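Local coordinates for DNA photolyase (Agrobacterium tumefaciens, PDB 4U63), which probably uses light, gathered by a methenyltetrahydrofolate antenna and passed to FAD, to split ultraviolet-induced cyclobutane pyrimidine dimers in DNA, at residues 148-153 / 298-303; 260-265 / 390-395; 273-278 / 292-297. One frame throughout, in Å; residues are numbered along the deposited sequence. Where two conformers were deposited one is given.

Interaction 1 of 3, residues 148-153 / 298-303; sequences GQLLHE and VWREFC. With FAD (flavin-adenine dinucleotide), chain C.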
# COMPACT_ATOMS: atom_id res chain seq x y z
N GLY A 148 12.59 -5.62 -9.44
CA GLY A 148 11.94 -4.35 -9.73
C GLY A 148 11.03 -3.84 -8.62
O GLY A 148 10.99 -2.64 -8.37
N GLN A 149 10.31 -4.75 -7.96
CA GLN A 149 9.37 -4.36 -6.92
C GLN A 149 10.07 -3.71 -5.72
O GLN A 149 9.53 -2.79 -5.11
CB GLN A 149 8.56 -5.58 -6.44
CG GLN A 149 7.50 -5.23 -5.39
CD GLN A 149 6.78 -6.44 -4.84
OE1 GLN A 149 7.23 -7.55 -5.01
NE2 GLN A 149 5.66 -6.22 -4.17
N LEU A 150 11.27 -4.21 -5.40
CA LEU A 150 12.06 -3.74 -4.27
C LEU A 150 13.47 -3.31 -4.67
O LEU A 150 14.06 -3.85 -5.60
CB LEU A 150 12.18 -4.87 -3.23
CG LEU A 150 10.89 -5.44 -2.63
CD1 LEU A 150 11.19 -6.62 -1.72
CD2 LEU A 150 10.12 -4.37 -1.88
N LEU A 151 13.99 -2.35 -3.94
CA LEU A 151 15.39 -1.92 -4.06
C LEU A 151 16.37 -2.98 -3.60
O LEU A 151 17.49 -3.05 -4.11
CB LEU A 151 15.62 -0.66 -3.23
CG LEU A 151 14.85 0.59 -3.63
CD1 LEU A 151 15.08 1.69 -2.61
CD2 LEU A 151 15.27 1.03 -5.02
N HIS A 152 15.96 -3.81 -2.64
CA HIS A 152 16.85 -4.86 -2.10
C HIS A 152 16.24 -6.23 -2.33
O HIS A 152 15.06 -6.34 -2.66
CB HIS A 152 17.13 -4.61 -0.60
CG HIS A 152 16.14 -5.26 0.33
ND1 HIS A 152 14.86 -4.80 0.49
CD2 HIS A 152 16.26 -6.33 1.15
CE1 HIS A 152 14.22 -5.56 1.36
NE2 HIS A 152 15.05 -6.49 1.78
N GLU A 153 17.06 -7.26 -2.16
CA GLU A 153 16.64 -8.64 -2.30
C GLU A 153 16.50 -9.21 -0.89
O GLU A 153 17.50 -9.44 -0.24
CB GLU A 153 17.68 -9.43 -3.12
CG GLU A 153 17.50 -9.32 -4.64
CD GLU A 153 16.34 -10.16 -5.19
OE1 GLU A 153 16.13 -11.30 -4.73
OE2 GLU A 153 15.63 -9.70 -6.10
N VAL A 298 12.55 3.43 2.14
CA VAL A 298 13.23 2.31 2.79
C VAL A 298 12.38 1.67 3.89
O VAL A 298 12.55 0.47 4.18
CB VAL A 298 14.65 2.73 3.25
CG1 VAL A 298 15.32 1.66 4.08
CG2 VAL A 298 15.51 3.05 2.02
N TRP A 299 11.47 2.41 4.52
CA TRP A 299 10.49 1.78 5.43
C TRP A 299 9.63 0.73 4.69
O TRP A 299 9.35 -0.32 5.23
CB TRP A 299 9.60 2.79 6.16
CG TRP A 299 10.24 3.35 7.40
CD1 TRP A 299 10.85 4.55 7.53
CD2 TRP A 299 10.34 2.70 8.68
NE1 TRP A 299 11.32 4.71 8.80
CE2 TRP A 299 11.03 3.59 9.53
CE3 TRP A 299 9.92 1.46 9.19
CZ2 TRP A 299 11.30 3.29 10.87
CZ3 TRP A 299 10.21 1.16 10.53
CH2 TRP A 299 10.89 2.07 11.35
N ARG A 300 9.24 1.03 3.45
CA ARG A 300 8.55 0.03 2.62
C ARG A 300 9.42 -1.22 2.42
O ARG A 300 8.97 -2.35 2.61
CB ARG A 300 8.11 0.64 1.28
CG ARG A 300 7.56 -0.35 0.26
CD ARG A 300 6.98 0.36 -0.96
NE ARG A 300 6.57 -0.58 -2.01
CZ ARG A 300 7.36 -1.12 -2.93
NH1 ARG A 300 8.67 -0.81 -3.00
NH2 ARG A 300 6.85 -1.96 -3.82
N GLU A 301 10.69 -0.99 2.07
CA GLU A 301 11.67 -2.08 1.93
C GLU A 301 11.74 -2.92 3.19
O GLU A 301 11.73 -4.16 3.13
CB GLU A 301 13.06 -1.53 1.62
CG GLU A 301 13.15 -0.77 0.30
CD GLU A 301 13.07 -1.68 -0.91
OE1 GLU A 301 13.67 -2.79 -0.90
OE2 GLU A 301 12.42 -1.27 -1.89
N PHE A 302 11.84 -2.24 4.33
CA PHE A 302 11.99 -2.92 5.60
C PHE A 302 10.76 -3.77 5.92
O PHE A 302 10.89 -4.89 6.43
CB PHE A 302 12.25 -1.89 6.70
CG PHE A 302 12.61 -2.49 8.03
CD1 PHE A 302 13.64 -3.42 8.15
CD2 PHE A 302 11.94 -2.08 9.20
CE1 PHE A 302 13.97 -3.96 9.39
CE2 PHE A 302 12.28 -2.61 10.43
CZ PHE A 302 13.30 -3.56 10.53
N CYS A 303 9.57 -3.25 5.63
CA CYS A 303 8.34 -4.03 5.84
C CYS A 303 8.36 -5.34 5.04
O CYS A 303 7.98 -6.40 5.56
CB CYS A 303 7.10 -3.19 5.49
SG CYS A 303 6.80 -1.83 6.64
PA FAD C . 5.21 9.48 1.76
O1A FAD C . 5.43 10.18 3.06
O2A FAD C . 5.23 10.29 0.50
O5B FAD C . 6.27 8.28 1.71
C5B FAD C . 6.76 7.74 0.48
C4B FAD C . 6.56 6.23 0.41
O4B FAD C . 7.26 5.56 1.46
C3B FAD C . 5.12 5.80 0.55
O3B FAD C . 4.38 5.96 -0.67
C2B FAD C . 5.27 4.36 1.00
O2B FAD C . 5.50 3.49 -0.11
C1B FAD C . 6.51 4.41 1.86
N9A FAD C . 6.23 4.54 3.31
C8A FAD C . 6.14 5.70 3.99
N7A FAD C . 5.91 5.48 5.30
C5A FAD C . 5.88 4.14 5.48
C6A FAD C . 5.67 3.25 6.62
N6A FAD C . 5.46 3.76 7.85
N1A FAD C . 5.69 1.92 6.38
C2A FAD C . 5.89 1.41 5.14
N3A FAD C . 6.09 2.19 4.05
C4A FAD C . 6.09 3.53 4.17
N1 FAD C . 1.64 1.89 3.70
C2 FAD C . 1.33 1.23 2.56
O2 FAD C . 1.99 1.51 1.54
N3 FAD C . 0.35 0.29 2.52
C4 FAD C . -0.38 -0.04 3.62
O4 FAD C . -1.28 -0.92 3.58
C4X FAD C . -0.10 0.66 4.89
N5 FAD C . -0.79 0.42 6.04
C5X FAD C . -0.47 1.07 7.20
C6 FAD C . -1.16 0.81 8.38
C7 FAD C . -0.85 1.48 9.57
C7M FAD C . -1.60 1.18 10.84
C8 FAD C . 0.22 2.50 9.58
C8M FAD C . 0.60 3.26 10.83
C9 FAD C . 0.90 2.77 8.42
C9A FAD C . 0.61 2.10 7.22
N10 FAD C . 1.32 2.39 6.01
C10 FAD C . 0.98 1.68 4.85
C1' FAD C . 2.44 3.34 5.97
C2' FAD C . 2.19 4.79 5.63
O2' FAD C . 1.19 5.32 6.51
C3' FAD C . 1.80 4.99 4.18
O3' FAD C . 2.77 4.40 3.31
C4' FAD C . 1.69 6.49 3.89
O4' FAD C . 0.57 7.01 4.60
C5' FAD C . 1.52 6.70 2.40
O5' FAD C . 1.40 8.10 2.07
P FAD C . 2.47 8.74 1.06
O1P FAD C . 2.08 10.16 0.83
O2P FAD C . 2.60 7.89 -0.17
O3P FAD C . 3.82 8.66 1.92
O HOH W 1 4.51 -3.42 -3.79
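Glu301 reaches from helix 287-309 into the loop at 148-153 and collects three N-H groups there. Its CB already lies 3.9 Å from His152 ND1. A bend about CB-CG (chi2 -71°) then brings the carboxylate up to Leu151, with CD 3.6 Å from Leu151 CB. At the tip the two oxygens share out the donors. OE1 receives the ring N-H of His152 on its anti lone pair, ND1 to OE1 measuring 2.7 Å in a nearly straight bond that stays in the imidazole plane. The backbone N of His152 adds a second bond to OE1 from above the carboxylate plane. OE2 takes Leu151 N at 2.8 Å, on its syn side but well out of plane. The carboxylate stands 77° from the ring, whose NE2 bonds to His305 one turn further along the helix, so the rotation of the imidazole is set from two directions.

Next door, the extended side chain of Arg300 grips Gln149 O end-on through NH1 (3.0 Å) and NH2 (3.1 Å), the oxygen lying in the guanidinium plane. A water joins NH2 to Gln149 NE2, while Gln149 OE1 accepts from the backbone N of Tyr121. Arg300 N lies 3.4 Å from FAD N3A, so the same helix lines the adenine pocket. The contact is a buried seam of the photolyase fold, joining the loop after strand 142-146 to the helical FAD-binding part.

Interaction 2 of 3, residues 260-265 / 390-395; sequences LSPHLA and TLVDAD. With FAD (flavin-adenine dinucleotide), chain C.
Ser261 and Asp393 are joined by a short hydrogen bond in which OG donates to OD2 at 2.6 Å, on the anti lone pair of the carboxylate. Asp393 chi1 is 69°, which places CG between its own backbone N and carbonyl carbon and turns the acid toward Ser261. The same OD2 has a salt bridge to Arg365, so the carboxylate is held by a neutral and a charged donor. This is the tight end of the contact: Asp393 CB sits 3.5 Å from Pro262 N, and the CB of Pro262 packs against Val392 CG2 at 3.7 Å. Trp73 and Trp223 close in around that proline-valine pair, and beside it one water donates to both Pro262 O and Val392 O, bridging two carbonyls that do not meet directly.

Toward the partly exposed Ala265 the fit slackens. Its methyl comes no nearer than 3.8 Å to Asp393 O, and a second water lies between Ala265 O and Asp395 OD2. That carboxylate also accepts from Tyr304 OH, while its OD1 caps backbone nitrogens at the start of helix 398-407.

The type I turn from Leu391 to Ala394 offers Asp393 O to the cofactor, accepting from FAD N3 at 2.8 Å. Just after the turn, Asp395 N donates to FAD O4 at 3.0 Å. Together the two segments form a wall of the photolyase FAD site: main-chain groups of 390-395 recognise the pyrimidine edge of the flavin, and Ser261 N makes a weak bond to phosphate oxygen O2P.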
# COMPACT_ATOMS: atom_id res chain seq x y z
N LEU A 260 2.32 8.63 -3.30
CA LEU A 260 2.76 7.61 -4.22
C LEU A 260 2.35 6.20 -3.77
O LEU A 260 2.44 5.25 -4.56
CB LEU A 260 4.28 7.67 -4.38
CG LEU A 260 4.77 8.80 -5.28
CD1 LEU A 260 6.28 8.95 -5.14
CD2 LEU A 260 4.40 8.57 -6.75
N SER A 261 1.89 6.05 -2.52
CA SER A 261 1.74 4.70 -1.94
C SER A 261 0.91 3.70 -2.78
O SER A 261 1.36 2.57 -2.95
CB SER A 261 1.23 4.75 -0.48
OG SER A 261 -0.01 5.42 -0.35
N PRO A 262 -0.27 4.11 -3.31
CA PRO A 262 -1.01 3.10 -4.08
C PRO A 262 -0.39 2.80 -5.44
O PRO A 262 -0.57 1.70 -5.97
CB PRO A 262 -2.39 3.73 -4.25
CG PRO A 262 -2.11 5.19 -4.25
CD PRO A 262 -1.01 5.39 -3.25
N HIS A 263 0.35 3.76 -5.99
CA HIS A 263 1.08 3.55 -7.23
C HIS A 263 2.23 2.55 -7.01
O HIS A 263 2.45 1.69 -7.83
CB HIS A 263 1.60 4.87 -7.80
CG HIS A 263 0.51 5.81 -8.20
ND1 HIS A 263 -0.27 5.60 -9.30
CD2 HIS A 263 0.08 6.97 -7.64
CE1 HIS A 263 -1.14 6.58 -9.42
NE2 HIS A 263 -0.95 7.43 -8.42
N LEU A 264 2.92 2.69 -5.88
CA LEU A 264 4.00 1.76 -5.50
C LEU A 264 3.43 0.37 -5.22
O LEU A 264 3.99 -0.63 -5.66
CB LEU A 264 4.78 2.29 -4.29
CG LEU A 264 5.82 3.38 -4.60
CD1 LEU A 264 6.24 4.11 -3.34
CD2 LEU A 264 7.04 2.79 -5.29
N ALA A 265 2.31 0.33 -4.50
CA ALA A 265 1.65 -0.95 -4.17
C ALA A 265 1.22 -1.72 -5.42
O ALA A 265 1.34 -2.94 -5.48
CB ALA A 265 0.44 -0.68 -3.29
N THR A 390 -10.22 -1.01 2.75
CA THR A 390 -10.51 0.42 2.55
C THR A 390 -9.36 1.27 1.99
O THR A 390 -9.61 2.36 1.50
CB THR A 390 -10.98 1.06 3.86
OG1 THR A 390 -10.03 0.78 4.90
CG2 THR A 390 -12.35 0.50 4.26
N LEU A 391 -8.13 0.77 2.09
CA LEU A 391 -6.97 1.47 1.55
C LEU A 391 -6.73 1.13 0.09
O LEU A 391 -6.60 -0.04 -0.25
CB LEU A 391 -5.70 1.10 2.31
CG LEU A 391 -5.53 1.59 3.75
CD1 LEU A 391 -4.34 0.90 4.41
CD2 LEU A 391 -5.36 3.10 3.79
N VAL A 392 -6.63 2.15 -0.76
CA VAL A 392 -6.15 1.93 -2.13
C VAL A 392 -4.69 1.42 -2.13
O VAL A 392 -4.30 0.72 -3.05
CB VAL A 392 -6.32 3.14 -3.07
CG1 VAL A 392 -7.81 3.39 -3.36
CG2 VAL A 392 -5.64 4.40 -2.53
N ASP A 393 -3.93 1.76 -1.09
CA ASP A 393 -2.51 1.34 -0.98
C ASP A 393 -2.27 0.09 -0.15
O ASP A 393 -1.11 -0.24 0.14
CB ASP A 393 -1.59 2.51 -0.49
CG ASP A 393 -1.82 2.92 0.97
OD1 ASP A 393 -2.40 2.16 1.79
OD2 ASP A 393 -1.41 4.04 1.32
N ALA A 394 -3.35 -0.63 0.21
CA ALA A 394 -3.21 -1.82 1.04
C ALA A 394 -2.07 -2.70 0.53
O ALA A 394 -2.06 -3.10 -0.64
CB ALA A 394 -4.50 -2.61 1.09
N ASP A 395 -1.13 -3.00 1.43
CA ASP A 395 0.06 -3.75 1.08
C ASP A 395 0.26 -4.87 2.11
O ASP A 395 0.18 -4.62 3.31
CB ASP A 395 1.26 -2.80 1.02
CG ASP A 395 2.50 -3.48 0.56
OD1 ASP A 395 3.14 -4.15 1.40
OD2 ASP A 395 2.82 -3.37 -0.66
PA FAD C . 5.21 9.48 1.76
O1A FAD C . 5.43 10.18 3.06
O2A FAD C . 5.23 10.29 0.50
O5B FAD C . 6.27 8.28 1.71
C5B FAD C . 6.76 7.74 0.48
C4B FAD C . 6.56 6.23 0.41
O4B FAD C . 7.26 5.56 1.46
C3B FAD C . 5.12 5.80 0.55
O3B FAD C . 4.38 5.96 -0.67
C2B FAD C . 5.27 4.36 1.00
O2B FAD C . 5.50 3.49 -0.11
C1B FAD C . 6.51 4.41 1.86
N9A FAD C . 6.23 4.54 3.31
C8A FAD C . 6.14 5.70 3.99
N7A FAD C . 5.91 5.48 5.30
C5A FAD C . 5.88 4.14 5.48
C6A FAD C . 5.67 3.25 6.62
N6A FAD C . 5.46 3.76 7.85
N1A FAD C . 5.69 1.92 6.38
C2A FAD C . 5.89 1.41 5.14
N3A FAD C . 6.09 2.19 4.05
C4A FAD C . 6.09 3.53 4.17
N1 FAD C . 1.64 1.89 3.70
C2 FAD C . 1.33 1.23 2.56
O2 FAD C . 1.99 1.51 1.54
N3 FAD C . 0.35 0.29 2.52
C4 FAD C . -0.38 -0.04 3.62
O4 FAD C . -1.28 -0.92 3.58
C4X FAD C . -0.10 0.66 4.89
N5 FAD C . -0.79 0.42 6.04
C5X FAD C . -0.47 1.07 7.20
C6 FAD C . -1.16 0.81 8.38
C7 FAD C . -0.85 1.48 9.57
C7M FAD C . -1.60 1.18 10.84
C8 FAD C . 0.22 2.50 9.58
C8M FAD C . 0.60 3.26 10.83
C9 FAD C . 0.90 2.77 8.42
C9A FAD C . 0.61 2.10 7.22
N10 FAD C . 1.32 2.39 6.01
C10 FAD C . 0.98 1.68 4.85
C1' FAD C . 2.44 3.34 5.97
C2' FAD C . 2.19 4.79 5.63
O2' FAD C . 1.19 5.32 6.51
C3' FAD C . 1.80 4.99 4.18
O3' FAD C . 2.77 4.40 3.31
C4' FAD C . 1.69 6.49 3.89
O4' FAD C . 0.57 7.01 4.60
C5' FAD C . 1.52 6.70 2.40
O5' FAD C . 1.40 8.10 2.07
P FAD C . 2.47 8.74 1.06
O1P FAD C . 2.08 10.16 0.83
O2P FAD C . 2.60 7.89 -0.17
O3P FAD C . 3.82 8.66 1.92
O HOH W 2 -2.58 0.07 -5.16
O HOH W 3 1.50 -4.31 -2.98

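Interaction 3 of 3, residues 273-278 / 292-297; sequences AVWHAT and RFRKEI. With FAD (flavin-adenine dinucleotide), chain C; SO4 (sulfate ion), chain F; SO4 (sulfate ion), chain G; SO4 (sulfate ion), chain I.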
# COMPACT_ATOMS: atom_id res chain seq x y z
N ALA A 273 12.89 4.10 -9.67
CA ALA A 273 12.51 5.33 -10.40
C ALA A 273 12.27 6.48 -9.43
O ALA A 273 12.74 7.59 -9.65
CB ALA A 273 11.28 5.10 -11.26
N VAL A 274 11.56 6.20 -8.34
CA VAL A 274 11.32 7.20 -7.29
C VAL A 274 12.66 7.69 -6.69
O VAL A 274 12.90 8.89 -6.59
CB VAL A 274 10.40 6.66 -6.19
CG1 VAL A 274 10.23 7.68 -5.07
CG2 VAL A 274 9.05 6.27 -6.76
N TRP A 275 13.52 6.75 -6.33
CA TRP A 275 14.84 7.10 -5.77
C TRP A 275 15.67 7.95 -6.74
O TRP A 275 16.23 9.01 -6.36
CB TRP A 275 15.61 5.81 -5.40
CG TRP A 275 16.89 6.06 -4.64
CD1 TRP A 275 18.06 6.58 -5.14
CD2 TRP A 275 17.12 5.81 -3.26
NE1 TRP A 275 19.00 6.66 -4.15
CE2 TRP A 275 18.46 6.20 -2.98
CE3 TRP A 275 16.34 5.29 -2.22
CZ2 TRP A 275 19.02 6.09 -1.71
CZ3 TRP A 275 16.91 5.18 -0.95
CH2 TRP A 275 18.24 5.58 -0.71
N HIS A 276 15.76 7.51 -7.99
CA HIS A 276 16.56 8.23 -8.99
C HIS A 276 16.04 9.65 -9.24
O HIS A 276 16.81 10.56 -9.51
CB HIS A 276 16.61 7.43 -10.30
CG HIS A 276 17.56 7.98 -11.31
ND1 HIS A 276 17.16 8.85 -12.31
CD2 HIS A 276 18.89 7.79 -11.49
CE1 HIS A 276 18.20 9.17 -13.06
NE2 HIS A 276 19.26 8.54 -12.58
N ALA A 277 14.72 9.83 -9.11
CA ALA A 277 14.11 11.16 -9.25
C ALA A 277 14.54 12.15 -8.16
O ALA A 277 14.35 13.36 -8.32
CB ALA A 277 12.59 11.03 -9.25
N THR A 278 15.10 11.65 -7.05
CA THR A 278 15.60 12.51 -5.96
C THR A 278 17.07 12.88 -6.13
O THR A 278 17.61 13.61 -5.31
CB THR A 278 15.42 11.86 -4.58
OG1 THR A 278 16.30 10.73 -4.45
CG2 THR A 278 13.98 11.46 -4.37
N ARG A 292 15.10 12.26 4.29
CA ARG A 292 13.85 11.83 4.96
C ARG A 292 12.90 11.09 4.03
O ARG A 292 12.33 10.05 4.39
CB ARG A 292 13.12 13.01 5.61
CG ARG A 292 11.91 12.61 6.47
CD ARG A 292 12.32 11.65 7.59
NE ARG A 292 13.30 12.28 8.48
CZ ARG A 292 13.84 11.71 9.57
NH1 ARG A 292 13.52 10.47 9.93
NH2 ARG A 292 14.72 12.40 10.29
N PHE A 293 12.72 11.61 2.82
CA PHE A 293 11.87 10.94 1.84
C PHE A 293 12.43 9.55 1.48
O PHE A 293 11.69 8.56 1.41
CB PHE A 293 11.71 11.81 0.59
CG PHE A 293 10.82 11.20 -0.45
CD1 PHE A 293 9.48 10.95 -0.16
CD2 PHE A 293 11.32 10.87 -1.70
CE1 PHE A 293 8.66 10.38 -1.10
CE2 PHE A 293 10.49 10.30 -2.65
CZ PHE A 293 9.16 10.05 -2.35
N ARG A 294 13.74 9.48 1.25
CA ARG A 294 14.41 8.19 0.99
C ARG A 294 14.21 7.21 2.14
O ARG A 294 13.95 6.02 1.91
CB ARG A 294 15.89 8.41 0.71
CG ARG A 294 16.15 8.96 -0.66
CD ARG A 294 17.59 9.40 -0.82
NE ARG A 294 17.86 9.90 -2.17
CZ ARG A 294 19.06 10.25 -2.63
NH1 ARG A 294 20.15 10.14 -1.88
NH2 ARG A 294 19.17 10.71 -3.87
N LYS A 295 14.30 7.69 3.38
CA LYS A 295 14.03 6.82 4.54
C LYS A 295 12.64 6.19 4.47
O LYS A 295 12.48 5.03 4.78
CB LYS A 295 14.19 7.56 5.87
CG LYS A 295 15.65 7.75 6.27
CD LYS A 295 15.78 8.46 7.61
CE LYS A 295 17.24 8.55 8.02
NZ LYS A 295 17.40 9.39 9.23
N GLU A 296 11.64 6.97 4.04
CA GLU A 296 10.27 6.45 3.95
C GLU A 296 10.14 5.36 2.88
O GLU A 296 9.48 4.35 3.10
CB GLU A 296 9.27 7.58 3.74
CG GLU A 296 9.26 8.61 4.86
CD GLU A 296 9.17 8.00 6.24
OE1 GLU A 296 8.31 7.11 6.46
OE2 GLU A 296 9.97 8.41 7.10
N ILE A 297 10.80 5.56 1.75
CA ILE A 297 10.90 4.53 0.71
C ILE A 297 11.53 3.25 1.32
O ILE A 297 11.09 2.13 1.04
CB ILE A 297 11.73 5.01 -0.50
CG1 ILE A 297 11.04 6.20 -1.21
CG2 ILE A 297 11.99 3.89 -1.50
CD1 ILE A 297 9.68 5.86 -1.78
PA FAD C . 5.21 9.48 1.76
O1A FAD C . 5.43 10.18 3.06
O2A FAD C . 5.23 10.29 0.50
O5B FAD C . 6.27 8.28 1.71
C5B FAD C . 6.76 7.74 0.48
C4B FAD C . 6.56 6.23 0.41
O4B FAD C . 7.26 5.56 1.46
C3B FAD C . 5.12 5.80 0.55
O3B FAD C . 4.38 5.96 -0.67
C2B FAD C . 5.27 4.36 1.00
O2B FAD C . 5.50 3.49 -0.11
C1B FAD C . 6.51 4.41 1.86
N9A FAD C . 6.23 4.54 3.31
C8A FAD C . 6.14 5.70 3.99
N7A FAD C . 5.91 5.48 5.30
C5A FAD C . 5.88 4.14 5.48
C6A FAD C . 5.67 3.25 6.62
N6A FAD C . 5.46 3.76 7.85
N1A FAD C . 5.69 1.92 6.38
C2A FAD C . 5.89 1.41 5.14
N3A FAD C . 6.09 2.19 4.05
C4A FAD C . 6.09 3.53 4.17
N1 FAD C . 1.64 1.89 3.70
C2 FAD C . 1.33 1.23 2.56
O2 FAD C . 1.99 1.51 1.54
N3 FAD C . 0.35 0.29 2.52
C4 FAD C . -0.38 -0.04 3.62
O4 FAD C . -1.28 -0.92 3.58
C4X FAD C . -0.10 0.66 4.89
N5 FAD C . -0.79 0.42 6.04
C5X FAD C . -0.47 1.07 7.20
C6 FAD C . -1.16 0.81 8.38
C7 FAD C . -0.85 1.48 9.57
C7M FAD C . -1.60 1.18 10.84
C8 FAD C . 0.22 2.50 9.58
C8M FAD C . 0.60 3.26 10.83
C9 FAD C . 0.90 2.77 8.42
C9A FAD C . 0.61 2.10 7.22
N10 FAD C . 1.32 2.39 6.01
C10 FAD C . 0.98 1.68 4.85
C1' FAD C . 2.44 3.34 5.97
C2' FAD C . 2.19 4.79 5.63
O2' FAD C . 1.19 5.32 6.51
C3' FAD C . 1.80 4.99 4.18
O3' FAD C . 2.77 4.40 3.31
C4' FAD C . 1.69 6.49 3.89
O4' FAD C . 0.57 7.01 4.60
C5' FAD C . 1.52 6.70 2.40
O5' FAD C . 1.40 8.10 2.07
P FAD C . 2.47 8.74 1.06
O1P FAD C . 2.08 10.16 0.83
O2P FAD C . 2.60 7.89 -0.17
O3P FAD C . 3.82 8.66 1.92
S SO4 F . 15.88 10.15 12.84
O1 SO4 F . 14.63 9.72 13.50
O2 SO4 F . 15.98 9.52 11.51
O3 SO4 F . 17.04 9.75 13.66
O4 SO4 F . 15.87 11.62 12.70
S SO4 G . 20.67 7.91 10.34
O1 SO4 G . 21.45 6.78 9.80
O2 SO4 G . 20.53 8.97 9.31
O3 SO4 G . 19.32 7.43 10.72
O4 SO4 G . 21.36 8.45 11.53
S SO4 I . 22.62 12.46 -5.15
O1 SO4 I . 22.27 13.61 -6.01
O2 SO4 I . 23.25 11.41 -5.96
O3 SO4 I . 21.41 11.92 -4.51
O4 SO4 I . 23.57 12.89 -4.11
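Arg294 lays its side chain across the indole of Trp275 and ends at Thr278, so one residue makes both an aromatic and a polar contact. NE and NH2 grip Thr278 OG1 side-on, each at 2.9 Å, with the oxygen in the guanidinium plane. The hydroxyl in turn gives its proton to Trp275 O at 2.6 Å, in the carbonyl plane on a lone pair; a chi1 of 69° folds OG1 back toward that carbonyl. Trp275 O also accepts from Thr278 N, so two donors share the oxygen. Along the arginine, CG rides over the six-membered ring, 3.8 Å from its centroid, and the guanidinium then lies flat on the indole with the planes 12° apart, an off-centre cation-pi contact to the five-membered ring.

Here the short helix 271-276 packs on helix 287-309, two elements of the helical FAD-binding region characteristic of photolyases. The apolar part of the contact centres on Val274 CG1, which touches Phe293 CE2 at 3.6 Å and also Ile297 CD1, while Thr278 CG2 meets the edge of the phenyl ring. Phe293 CE1 rests 3.6 Å from C5B of the FAD ribose.

On the outer side the charges find sulfates, probably from the crystallisation liquor. Arg294 NH2 makes a second bond to O3 of the chain I sulfate at 2.6 Å. Lys295 NZ reaches the chain G sulfate and the chain F sulfate, the latter shared with NH1 and NH2 of Arg292, whose NE forms a salt bridge to Glu246.

How the interactions relate
Interaction 2 has its centre about 3 Å from the centre of the chain, whereas the centres of interactions 1 and 3 lie about 13 and 16 Å from it; all three are largely buried and all touch FAD. Interactions 1 and 3 share helix 287-309 on successive turns and meet where Leu151 and Val298 pack on Trp275. Leu260 and Leu264 of interaction 2 pack on interaction 3, while Arg300 NH2 of interaction 1 packs near Leu264 O. Chemistry follows place: a buried carboxylate gathering N-H groups at the seam in interaction 1, main-chain recognition of the flavin in interaction 2, and in interaction 3 an arginine stacked on a tryptophan beside an apolar cluster, with partly exposed basic residues holding sulfates.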